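Local coordinates for protein glutathione-independent glyoxalase DJ-1 (Schizosaccharomyces pombe, PDB 4QYT) that converts methylglyoxal to D-lactate in a single step without glutathione and helps protect the fission yeast cell against reactive oxygen species, at residues I26-A30 against V187-L191. Sequence-based numbering, arbitrary orientation.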
ATOM      1  N   ILE A  26      -6.982  -3.410   4.953  1.00  8.35           N
ATOM      2  CA  ILE A  26      -7.825  -4.627   5.060  1.00  8.38           C
ATOM      3  C   ILE A  26      -8.543  -4.660   6.399  1.00  8.52           C
ATOM      4  O   ILE A  26      -9.755  -4.887   6.451  1.00  9.59           O
ATOM      5  CB  ILE A  26      -6.971  -5.871   4.771  1.00  8.68           C
ATOM      6  CG1 ILE A  26      -6.606  -5.912   3.279  1.00  9.33           C
ATOM      7  CG2 ILE A  26      -7.691  -7.163   5.173  1.00  9.75           C
ATOM      8  CD1 ILE A  26      -5.487  -6.873   2.937  1.00 10.99           C
ATOM      9  N   PHE A  27      -7.820  -4.428   7.500  1.00  8.33           N
ATOM     10  CA  PHE A  27      -8.481  -4.423   8.810  1.00  8.48           C
ATOM     11  C   PHE A  27      -9.441  -3.259   8.962  1.00  8.86           C
ATOM     12  O   PHE A  27     -10.518  -3.443   9.557  1.00  9.93           O
ATOM     13  CB  PHE A  27      -7.455  -4.497   9.942  1.00  8.38           C
ATOM     14  CG  PHE A  27      -6.928  -5.871  10.173  1.00  8.28           C
ATOM     15  CD1 PHE A  27      -7.732  -6.802  10.810  1.00  9.46           C
ATOM     16  CD2 PHE A  27      -5.701  -6.286   9.740  1.00 10.89           C
ATOM     17  CE1 PHE A  27      -7.317  -8.107  10.985  1.00  9.76           C
ATOM     18  CE2 PHE A  27      -5.286  -7.601   9.932  1.00 11.72           C
ATOM     19  CZ  PHE A  27      -6.134  -8.536  10.532  1.00 10.19           C
ATOM     20  N   LYS A  28      -9.121  -2.088   8.406  1.00  8.84           N
ATOM     21  CA  LYS A  28     -10.076  -0.983   8.443  1.00  9.38           C
ATOM     22  C   LYS A  28     -11.364  -1.359   7.692  1.00 10.47           C
ATOM     23  O   LYS A  28     -12.489  -1.117   8.166  1.00 12.36           O
ATOM     24  CB  LYS A  28      -9.454   0.294   7.849  1.00  9.74           C
ATOM     25  CG  LYS A  28      -8.518   0.972   8.816  1.00  9.65           C
ATOM     26  CD  LYS A  28      -9.286   1.971   9.659  1.00 12.65           C
ATOM     27  CE  LYS A  28      -8.423   2.669  10.666  1.00 12.36           C
ATOM     28  NZ  LYS A  28      -9.196   3.705  11.428  1.00 14.53           N
ATOM     29  N   ARG A  29     -11.238  -1.989   6.524  1.00 10.23           N
ATOM     30  CA  ARG A  29     -12.437  -2.408   5.800  1.00 11.31           C
ATOM     31  C   ARG A  29     -13.261  -3.405   6.599  1.00 11.97           C
ATOM     32  O   ARG A  29     -14.490  -3.466   6.463  1.00 14.77           O
ATOM     33  CB  ARG A  29     -12.050  -3.006   4.462  1.00 10.69           C
ATOM     34  CG  ARG A  29     -11.664  -1.943   3.421  1.00 10.85           C
ATOM     35  CD  ARG A  29     -10.985  -2.582   2.237  1.00 11.49           C
ATOM     36  NE  ARG A  29     -10.720  -1.667   1.132  1.00 10.87           N
ATOM     37  CZ  ARG A  29      -9.770  -0.754   1.142  1.00 10.14           C
ATOM     38  NH1 ARG A  29      -8.905  -0.669   2.148  1.00 10.17           N
ATOM     39  NH2 ARG A  29      -9.594   0.014   0.074  1.00 11.00           N
ATOM     40  N   ALA A  30     -12.589  -4.275   7.339  1.00 11.89           N
ATOM     41  CA  ALA A  30     -13.235  -5.245   8.212  1.00 11.89           C
ATOM     42  C   ALA A  30     -13.876  -4.660   9.437  1.00 12.36           C
ATOM     43  O   ALA A  30     -14.523  -5.387  10.214  1.00 14.86           O
ATOM     44  CB  ALA A  30     -12.242  -6.336   8.594  1.00 12.45           C
ATOM     45  N   VAL A 187     -15.177  -8.659   2.678  1.00 15.43           N
ATOM     46  CA  VAL A 187     -13.979  -7.804   2.533  1.00 14.24           C
ATOM     47  C   VAL A 187     -13.226  -8.223   1.289  1.00 13.43           C
ATOM     48  O   VAL A 187     -12.809  -7.365   0.484  1.00 14.98           O
ATOM     49  CB  VAL A 187     -13.101  -7.854   3.786  1.00 14.50           C
ATOM     50  CG1 VAL A 187     -11.793  -7.149   3.539  1.00 14.24           C
ATOM     51  CG2 VAL A 187     -13.848  -7.220   4.961  1.00 15.67           C
ATOM     52  N   TYR A 188     -12.980  -9.520   1.155  1.00 14.24           N
ATOM     53  CA  TYR A 188     -12.250 -10.028   0.012  1.00 14.60           C
ATOM     54  C   TYR A 188     -12.839  -9.519  -1.292  1.00 15.45           C
ATOM     55  O   TYR A 188     -12.130  -9.047  -2.201  1.00 15.11           O
ATOM     56  CB  TYR A 188     -12.202 -11.572   0.032  1.00 14.68           C
ATOM     57  CG  TYR A 188     -11.381 -12.200  -1.074  1.00 15.19           C
ATOM     58  CD1 TYR A 188     -11.911 -12.411  -2.338  1.00 18.31           C
ATOM     59  CD2 TYR A 188     -10.061 -12.606  -0.836  1.00 15.56           C
ATOM     60  CE1 TYR A 188     -11.125 -12.919  -3.361  1.00 18.68           C
ATOM     61  CE2 TYR A 188      -9.300 -13.186  -1.833  1.00 17.11           C
ATOM     62  CZ  TYR A 188      -9.840 -13.347  -3.091  1.00 18.94           C
ATOM     63  OH  TYR A 188      -9.091 -13.912  -4.102  1.00 21.94           O
ATOM     64  N   LYS A 189     -14.141  -9.698  -1.453  1.00 15.98           N
ATOM     65  CA  LYS A 189     -14.817  -9.283  -2.680  1.00 17.94           C
ATOM     66  C   LYS A 189     -14.613  -7.811  -2.998  1.00 15.81           C
ATOM     67  O   LYS A 189     -14.448  -7.433  -4.150  1.00 18.73           O
ATOM     68  CB  LYS A 189     -16.311  -9.617  -2.586  1.00 20.11           C
ATOM     69  CG  LYS A 189     -17.122  -9.281  -3.821  1.00 22.88           C
ATOM     70  CD  LYS A 189     -18.608  -9.551  -3.655  1.00 26.33           C
ATOM     71  CE  LYS A 189     -19.401  -9.417  -4.948  1.00 39.36           C
ATOM     72  NZ  LYS A 189     -20.854  -9.387  -4.625  1.00 57.73           N
ATOM     73  N   SER A 190     -14.603  -6.980  -1.973  1.00 16.06           N
ATOM     74  CA  SER A 190     -14.456  -5.539  -2.135  1.00 16.78           C
ATOM     75  C   SER A 190     -13.081  -5.118  -2.660  1.00 15.00           C
ATOM     76  O   SER A 190     -12.937  -3.987  -3.118  1.00 16.78           O
ATOM     77  CB  SER A 190     -14.741  -4.795  -0.827  1.00 17.36           C
ATOM     78  OG  SER A 190     -13.645  -4.854   0.073  1.00 16.24           O
ATOM     79  N   LEU A 191     -12.084  -6.001  -2.583  1.00 14.27           N
ATOM     80  CA  LEU A 191     -10.743  -5.621  -2.936  1.00 13.10           C
ATOM     81  C   LEU A 191     -10.424  -5.740  -4.402  1.00 13.66           C
ATOM     82  O   LEU A 191      -9.411  -5.190  -4.842  1.00 15.14           O
ATOM     83  CB  LEU A 191      -9.764  -6.442  -2.147  1.00 12.73           C
ATOM     84  CG  LEU A 191      -9.874  -6.357  -0.645  1.00 13.42           C
ATOM     85  CD1 LEU A 191      -8.949  -7.358   0.045  1.00 14.40           C
ATOM     86  CD2 LEU A 191      -9.606  -4.961  -0.127  1.00 14.24           C
TER
HETATM   87  O   HOH W   1     -12.436  -1.811  -1.114  1.00 24.91           O
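Arg29 and Leu191 both place CG anti to their own carbonyl carbon (chi1 -77° and -58°), and from there the arginine chain runs extended to NE; the two side chains pass at a slant, Arg29 CD touching Leu191 CD2 at 3.6 Å. Val187 sends both its methyls over: CG2 lies 3.9 Å from Ala30 CA, while CG1 faces Ile26 CG2, and Ile26 CG1 meets Leu191 CD1 at 4.2 Å. No hydrogen bond runs directly between 26-30 and 187-191; a water bridges them instead, lying in the guanidinium plane at its edge, accepting from Arg29 NE (2.8 Å) and donating to Ser190 O (3.0 Å). Ser190 OG, near that same edge, turns back to give a 2.7 Å hydrogen bond to Val187 O, its own helix's carbonyl. With an alanine in its place, Val187 O would probably lose this hydroxyl donor, and a small gap would open beside Arg29 CD. The guanidinium goes on to a salt bridge with Asp16 of the second subunit, whose His133 NE2 hydrogen-bonds Ser190 O. The contact illustrates how apolar packing flanked by one bridging water joins helix 17-29 of the DJ-1/PfpI fold to the C-terminal helix 181-190, at the dimer interface.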